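Local coordinates for ParB domain protein nuclease (Sulfolobus solfataricus, PDB 5K5D) that probably takes part in archaeal DNA segregation as a ParB-like partition protein and may act as a nuclease, at residues K26-P30 against A114-I119; R35-E39 against T64-I68. The protein carries 4 engineered substitutions. One frame throughout, in Å; residues are numbered along the deposited sequence.

Contact 1: K26-P30 against A114-I119; sequences KTMVP and ALFQKI. Engineered in segment 26-30: Met28 (natural residue Leu).
Met28, Val29 and Pro30 lie against one flank of helix 109-128, where Leu115, Lys118 and Ile119 meet them. Met28 is an engineered selenomethionine, leucine in the natural protein, and it is bent twice: with chi2 at -58° and chi3 at -46° the chain folds back at its selenium, and the terminal CE lands among three helix side chains. Ile119 crosses it at about a right angle and brings CD1 to 3.3 Å from Met28 CE. Leu115 CD1 lies 3.5 Å from the same methyl, and the CB of Lys118 is also close. Lys118 runs antiparallel to the methionine, root beside tip, and its extended chain passes on to the backbone of the loop. There its ammonium gives a weak hydrogen bond, Lys118 NZ to Met28 O at 3.4 Å, with the carbonyl of Thr27 a little farther off.

In the fold, the loop between helices 23-26 and 37-45, in the ParB-like N-terminal region, packs on the long helix 109-128, whose Phe116 and Gln117 turn instead to helices 170-180, 189-201 and 203-210. Val29 starts away from the helix, yet with CG2 beside its backbone N and anti to the carbonyl carbon (CG1 takes the place anti to N, chi1 173°) that methyl still meets Leu115 CD2 at 4.1 Å. Val29 also touches Asn101 and Arg104 and lies near a bound citrate. Pro30 presents its ring rim, CD to Leu115 CB at 4.0 Å, the two side chains roughly perpendicular, while Pro30 CG reaches the methyl of Ala114 at 4.2 Å.

Contact 2: R35-E39 against T64-I68; sequences REDLE and TRLDI
Two helices of the ParB-like N-terminal domain, 37-45 and 63-71, pack here through a small apolar patch bordered by a salt-bridge network of Arg35, Asp67 and Glu39. Arg35 stretches from CG to NE past Ile68, which runs the other way and lays CG1 over one guanidinium face, 3.8 Å above its plane. At the edge, Arg35 NH2 donates to Asp67 OD2 at 2.5 Å, almost straight (172°) and in the guanidinium plane, although the carboxylate itself is turned 67° from that plane. Asp67 OD2 also pairs with Lys71, and Arg35 NE makes a weak bond to Glu39 OE1. Replacing Arg35 by an alanine would probably leave Glu39 OE1 without this weak partner and Asp67 with one cation fewer, and take the guanidinium off Ile68. In the apolar patch, Leu38 CG and Arg65 CG meet at 4.0 Å, while the guanidinium of Arg65 pairs with Asp61. Thr64 OG1 and Arg65 N hydrogen-bond a citrate, probably from the crystallisation liquor. Ile68 fills the middle: its CG2 rests on Glu39 CG at 3.7 Å, and its CD1 meets Leu38 CD2 at 3.5 Å.

Contact 2 is nested inside the chain loop closed by contact 1: 26-30 comes first, then 35-39 and 64-68, and finally 114-119. Their centres are about 18 Å apart and their nearest atoms about 7 Å, without touching. Only residues 31-34 separate 26-30 from 35-39, so the first segments of the two contacts follow closely along the chain. Contact 2 is a surface contact within the ParB-like N-terminal region, beside its mixed four-stranded sheet, whereas contact 1, near the centre of the chain, ties that region to helix 109-128 and thereby to the later helices. The side chains of Val29 and Thr64 each come within about 3 Å of a bound citrate.

Contact 1: K26-P30 against A114-I119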
ATOM      1  N   LYS B  26       5.588  11.588   4.294  1.00 40.05           N
ATOM      2  CA  LYS B  26       4.489  12.539   4.197  1.00 43.91           C
ATOM      3  C   LYS B  26       3.445  12.094   3.183  1.00 40.41           C
ATOM      4  O   LYS B  26       2.270  12.433   3.305  1.00 34.88           O
ATOM      5  CB  LYS B  26       5.019  13.920   3.817  1.00 50.51           C
ATOM      6  CG  LYS B  26       3.942  14.973   3.626  1.00 54.16           C
ATOM      7  CD  LYS B  26       4.568  16.318   3.290  1.00 61.90           C
ATOM      8  CE  LYS B  26       3.534  17.429   3.297  1.00 65.28           C
ATOM      9  NZ  LYS B  26       4.160  18.757   3.041  1.00 65.39           N
ATOM     10  N   THR B  27       3.874  11.322   2.191  1.00 34.73           N
ATOM     11  CA  THR B  27       2.984  10.916   1.114  1.00 32.35           C
ATOM     12  C   THR B  27       2.761   9.411   1.052  1.00 32.36           C
ATOM     13  O   THR B  27       2.152   8.918   0.108  1.00 41.94           O
ATOM     14  CB  THR B  27       3.506  11.394  -0.252  1.00 44.49           C
ATOM     15  OG1 THR B  27       4.741  10.730  -0.555  1.00 47.98           O
ATOM     16  CG2 THR B  27       3.719  12.906  -0.237  1.00 43.74           C
HETATM   17  N   MSE B  28       3.245   8.686   2.056  1.00 41.95           N
HETATM   18  CA  MSE B  28       3.063   7.235   2.116  1.00 45.43           C
HETATM   19  C   MSE B  28       1.592   6.833   2.094  1.00 49.67           C
HETATM   20  O   MSE B  28       1.175   6.002   1.282  1.00 45.13           O
HETATM   21  CB  MSE B  28       3.725   6.650   3.365  1.00 48.17           C
HETATM   22  CG  MSE B  28       5.205   6.339   3.203  1.00 64.15           C
HETATM   23 SE   MSE B  28       5.552   5.094   1.737  1.00 71.76          SE
HETATM   24  CE  MSE B  28       4.169   3.784   2.119  1.00109.84           C
ATOM     25  N   VAL B  29       0.813   7.421   2.997  1.00 43.88           N
ATOM     26  CA  VAL B  29      -0.591   7.061   3.132  1.00 46.74           C
ATOM     27  C   VAL B  29      -1.448   7.781   2.104  1.00 49.15           C
ATOM     28  O   VAL B  29      -1.383   9.006   1.984  1.00 42.53           O
ATOM     29  CB  VAL B  29      -1.123   7.346   4.550  1.00 50.65           C
ATOM     30  CG1 VAL B  29      -2.621   7.118   4.605  1.00 50.56           C
ATOM     31  CG2 VAL B  29      -0.401   6.469   5.573  1.00 45.29           C
ATOM     32  N   PRO B  30      -2.243   7.009   1.344  1.00 56.40           N
ATOM     33  CA  PRO B  30      -3.137   7.569   0.326  1.00 54.03           C
ATOM     34  C   PRO B  30      -4.101   8.577   0.942  1.00 55.31           C
ATOM     35  O   PRO B  30      -4.603   8.352   2.046  1.00 45.27           O
ATOM     36  CB  PRO B  30      -3.905   6.341  -0.178  1.00 59.20           C
ATOM     37  CG  PRO B  30      -3.007   5.180   0.121  1.00 58.06           C
ATOM     38  CD  PRO B  30      -2.330   5.539   1.411  1.00 58.59           C
ATOM     39  N   ALA B 114      -3.253  -0.149  -1.358  1.00 34.32           N
ATOM     40  CA  ALA B 114      -2.281   0.705  -2.021  1.00 39.50           C
ATOM     41  C   ALA B 114      -1.133   1.033  -1.076  1.00 37.05           C
ATOM     42  O   ALA B 114       0.023   1.096  -1.494  1.00 37.99           O
ATOM     43  CB  ALA B 114      -2.943   1.983  -2.533  1.00 33.10           C
ATOM     44  N   LEU B 115      -1.455   1.237   0.196  1.00 33.32           N
ATOM     45  CA  LEU B 115      -0.428   1.462   1.205  1.00 35.61           C
ATOM     46  C   LEU B 115       0.375   0.184   1.412  1.00 35.95           C
ATOM     47  O   LEU B 115       1.602   0.212   1.496  1.00 35.76           O
ATOM     48  CB  LEU B 115      -1.056   1.908   2.527  1.00 30.72           C
ATOM     49  CG  LEU B 115      -0.136   1.994   3.751  1.00 32.54           C
ATOM     50  CD1 LEU B 115       1.016   2.959   3.522  1.00 25.73           C
ATOM     51  CD2 LEU B 115      -0.932   2.400   4.983  1.00 39.28           C
ATOM     52  N   PHE B 116      -0.334  -0.935   1.483  1.00 39.95           N
ATOM     53  CA  PHE B 116       0.290  -2.228   1.705  1.00 34.13           C
ATOM     54  C   PHE B 116       1.354  -2.503   0.650  1.00 37.23           C
ATOM     55  O   PHE B 116       2.481  -2.875   0.976  1.00 30.91           O
ATOM     56  CB  PHE B 116      -0.760  -3.336   1.683  1.00 31.08           C
ATOM     57  CG  PHE B 116      -0.381  -4.539   2.489  1.00 41.46           C
ATOM     58  CD1 PHE B 116       0.740  -4.514   3.305  1.00 35.48           C
ATOM     59  CD2 PHE B 116      -1.141  -5.698   2.434  1.00 45.55           C
ATOM     60  CE1 PHE B 116       1.095  -5.619   4.052  1.00 38.71           C
ATOM     61  CE2 PHE B 116      -0.790  -6.811   3.183  1.00 45.65           C
ATOM     62  CZ  PHE B 116       0.329  -6.770   3.992  1.00 45.47           C
ATOM     63  N   GLN B 117       0.989  -2.316  -0.615  1.00 36.10           N
ATOM     64  CA  GLN B 117       1.941  -2.490  -1.704  1.00 40.65           C
ATOM     65  C   GLN B 117       3.114  -1.519  -1.596  1.00 39.22           C
ATOM     66  O   GLN B 117       4.265  -1.913  -1.778  1.00 33.11           O
ATOM     67  CB  GLN B 117       1.260  -2.335  -3.068  1.00 43.03           C
ATOM     68  CG  GLN B 117       2.235  -2.381  -4.232  1.00 45.68           C
ATOM     69  CD  GLN B 117       1.565  -2.175  -5.573  1.00 55.46           C
ATOM     70  OE1 GLN B 117       0.374  -2.435  -5.733  1.00 62.74           O
ATOM     71  NE2 GLN B 117       2.332  -1.698  -6.548  1.00 56.50           N
ATOM     72  N   LYS B 118       2.822  -0.252  -1.306  1.00 44.19           N
ATOM     73  CA  LYS B 118       3.872   0.757  -1.188  1.00 45.17           C
ATOM     74  C   LYS B 118       4.874   0.329  -0.135  1.00 42.76           C
ATOM     75  O   LYS B 118       6.080   0.490  -0.304  1.00 43.04           O
ATOM     76  CB  LYS B 118       3.296   2.121  -0.815  1.00 46.10           C
ATOM     77  CG  LYS B 118       2.689   2.885  -1.966  1.00 45.11           C
ATOM     78  CD  LYS B 118       2.207   4.241  -1.495  1.00 50.57           C
ATOM     79  CE  LYS B 118       1.327   4.911  -2.534  1.00 58.01           C
ATOM     80  NZ  LYS B 118       0.795   6.211  -2.040  1.00 63.84           N
ATOM     81  N   ILE B 119       4.357  -0.227   0.952  1.00 34.50           N
ATOM     82  CA  ILE B 119       5.200  -0.719   2.030  1.00 38.02           C
ATOM     83  C   ILE B 119       5.992  -1.954   1.594  1.00 32.40           C
ATOM     84  O   ILE B 119       7.218  -1.966   1.677  1.00 33.73           O
ATOM     85  CB  ILE B 119       4.373  -1.030   3.296  1.00 35.50           C
ATOM     86  CG1 ILE B 119       3.731   0.252   3.838  1.00 39.53           C
ATOM     87  CG2 ILE B 119       5.242  -1.670   4.361  1.00 37.04           C
ATOM     88  CD1 ILE B 119       4.734   1.309   4.288  1.00 34.43           C
TER

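Contact 2: R35-E39 against T64-I68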
ATOM      1  N   ARG B  35      -9.661  13.746   7.625  1.00 46.60           N
ATOM      2  CA  ARG B  35      -9.145  14.996   8.183  1.00 46.75           C
ATOM      3  C   ARG B  35     -10.085  15.628   9.207  1.00 51.94           C
ATOM      4  O   ARG B  35      -9.680  15.902  10.335  1.00 59.82           O
ATOM      5  CB  ARG B  35      -8.802  16.016   7.097  1.00 43.12           C
ATOM      6  CG  ARG B  35      -8.128  17.258   7.674  1.00 41.29           C
ATOM      7  CD  ARG B  35      -7.799  18.307   6.630  1.00 45.63           C
ATOM      8  NE  ARG B  35      -7.064  19.422   7.225  1.00 51.09           N
ATOM      9  CZ  ARG B  35      -5.740  19.555   7.185  1.00 45.95           C
ATOM     10  NH1 ARG B  35      -4.998  18.648   6.564  1.00 39.30           N
ATOM     11  NH2 ARG B  35      -5.160  20.600   7.760  1.00 39.93           N
ATOM     12  N   GLU B  36     -11.330  15.872   8.817  1.00 47.54           N
ATOM     13  CA  GLU B  36     -12.293  16.478   9.733  1.00 54.45           C
ATOM     14  C   GLU B  36     -12.480  15.591  10.963  1.00 56.71           C
ATOM     15  O   GLU B  36     -12.748  16.077  12.064  1.00 44.36           O
ATOM     16  CB  GLU B  36     -13.630  16.738   9.031  1.00 51.49           C
ATOM     17  CG  GLU B  36     -13.527  17.720   7.871  1.00 57.66           C
ATOM     18  CD  GLU B  36     -14.838  17.895   7.125  1.00 63.68           C
ATOM     19  OE1 GLU B  36     -15.893  17.500   7.669  1.00 65.55           O
ATOM     20  OE2 GLU B  36     -14.811  18.424   5.992  1.00 67.04           O
ATOM     21  N   ASP B  37     -12.316  14.286  10.770  1.00 63.07           N
ATOM     22  CA  ASP B  37     -12.414  13.334  11.867  1.00 71.11           C
ATOM     23  C   ASP B  37     -11.405  13.651  12.973  1.00 67.73           C
ATOM     24  O   ASP B  37     -11.795  14.001  14.090  1.00 65.68           O
ATOM     25  CB  ASP B  37     -12.230  11.900  11.358  1.00 84.69           C
ATOM     26  CG  ASP B  37     -13.189  11.554  10.230  1.00 92.95           C
ATOM     27  OD1 ASP B  37     -13.319  12.362   9.282  1.00 91.72           O
ATOM     28  OD2 ASP B  37     -13.816  10.474  10.291  1.00 95.06           O
ATOM     29  N   LEU B  38     -10.113  13.539  12.672  1.00 64.46           N
ATOM     30  CA  LEU B  38      -9.097  13.852  13.677  1.00 70.48           C
ATOM     31  C   LEU B  38      -8.828  15.352  13.776  1.00 72.24           C
ATOM     32  O   LEU B  38      -7.808  15.782  14.316  1.00 75.59           O
ATOM     33  CB  LEU B  38      -7.797  13.060  13.467  1.00 68.90           C
ATOM     34  CG  LEU B  38      -7.113  12.908  12.103  1.00 60.57           C
ATOM     35  CD1 LEU B  38      -7.504  11.597  11.429  1.00 54.98           C
ATOM     36  CD2 LEU B  38      -7.375  14.096  11.198  1.00 61.93           C
ATOM     37  N   GLU B  39      -9.762  16.142  13.256  1.00 71.07           N
ATOM     38  CA  GLU B  39      -9.695  17.592  13.361  1.00 67.36           C
ATOM     39  C   GLU B  39     -10.492  18.042  14.580  1.00 61.24           C
ATOM     40  O   GLU B  39     -10.098  18.971  15.284  1.00 61.43           O
ATOM     41  CB  GLU B  39     -10.257  18.236  12.094  1.00 70.32           C
ATOM     42  CG  GLU B  39      -9.768  19.643  11.825  1.00 72.20           C
ATOM     43  CD  GLU B  39     -10.190  20.148  10.456  1.00 75.61           C
ATOM     44  OE1 GLU B  39      -9.305  20.343   9.595  1.00 69.24           O
ATOM     45  OE2 GLU B  39     -11.408  20.344  10.241  1.00 82.43           O
ATOM     46  N   THR B  64      -0.991  14.669   8.844  1.00 37.65           N
ATOM     47  CA  THR B  64      -2.220  15.444   8.860  1.00 43.87           C
ATOM     48  C   THR B  64      -2.446  16.024  10.259  1.00 43.30           C
ATOM     49  O   THR B  64      -2.612  17.234  10.416  1.00 51.19           O
ATOM     50  CB  THR B  64      -3.425  14.607   8.393  1.00 47.81           C
ATOM     51  OG1 THR B  64      -3.225  14.216   7.027  1.00 48.91           O
ATOM     52  CG2 THR B  64      -4.712  15.409   8.496  1.00 46.35           C
ATOM     53  N   ARG B  65      -2.426  15.158  11.268  1.00 36.93           N
ATOM     54  CA  ARG B  65      -2.575  15.585  12.656  1.00 32.92           C
ATOM     55  C   ARG B  65      -1.650  16.745  13.020  1.00 35.77           C
ATOM     56  O   ARG B  65      -2.076  17.707  13.653  1.00 39.93           O
ATOM     57  CB  ARG B  65      -2.343  14.410  13.606  1.00 38.04           C
ATOM     58  CG  ARG B  65      -3.427  13.351  13.548  1.00 40.39           C
ATOM     59  CD  ARG B  65      -3.088  12.163  14.430  1.00 39.68           C
ATOM     60  NE  ARG B  65      -2.030  11.341  13.857  1.00 38.97           N
ATOM     61  CZ  ARG B  65      -1.540  10.245  14.427  1.00 49.34           C
ATOM     62  NH1 ARG B  65      -2.011   9.837  15.598  1.00 47.13           N
ATOM     63  NH2 ARG B  65      -0.579   9.555  13.828  1.00 61.57           N
ATOM     64  N   LEU B  66      -0.384  16.654  12.630  1.00 40.12           N
ATOM     65  CA  LEU B  66       0.557  17.732  12.911  1.00 41.35           C
ATOM     66  C   LEU B  66       0.126  19.020  12.216  1.00 51.69           C
ATOM     67  O   LEU B  66       0.204  20.106  12.794  1.00 51.50           O
ATOM     68  CB  LEU B  66       1.979  17.360  12.480  1.00 36.14           C
ATOM     69  CG  LEU B  66       2.999  18.474  12.743  1.00 36.75           C
ATOM     70  CD1 LEU B  66       3.118  18.748  14.235  1.00 39.51           C
ATOM     71  CD2 LEU B  66       4.360  18.155  12.150  1.00 36.89           C
ATOM     72  N   ASP B  67      -0.322  18.893  10.970  1.00 45.79           N
ATOM     73  CA  ASP B  67      -0.742  20.052  10.192  1.00 42.36           C
ATOM     74  C   ASP B  67      -1.942  20.749  10.837  1.00 40.45           C
ATOM     75  O   ASP B  67      -1.991  21.978  10.932  1.00 34.86           O
ATOM     76  CB  ASP B  67      -1.071  19.647   8.752  1.00 44.75           C
ATOM     77  CG  ASP B  67      -1.463  20.835   7.893  1.00 54.66           C
ATOM     78  OD1 ASP B  67      -0.557  21.549   7.412  1.00 56.09           O
ATOM     79  OD2 ASP B  67      -2.678  21.058   7.702  1.00 57.67           O
ATOM     80  N   ILE B  68      -2.906  19.951  11.279  1.00 40.35           N
ATOM     81  CA  ILE B  68      -4.074  20.471  11.973  1.00 41.68           C
ATOM     82  C   ILE B  68      -3.672  21.219  13.246  1.00 42.04           C
ATOM     83  O   ILE B  68      -4.118  22.340  13.485  1.00 48.41           O
ATOM     84  CB  ILE B  68      -5.047  19.337  12.322  1.00 36.01           C
ATOM     85  CG1 ILE B  68      -5.464  18.602  11.044  1.00 28.64           C
ATOM     86  CG2 ILE B  68      -6.252  19.876  13.075  1.00 40.83           C
ATOM     87  CD1 ILE B  68      -6.327  17.383  11.280  1.00 27.50           C
TER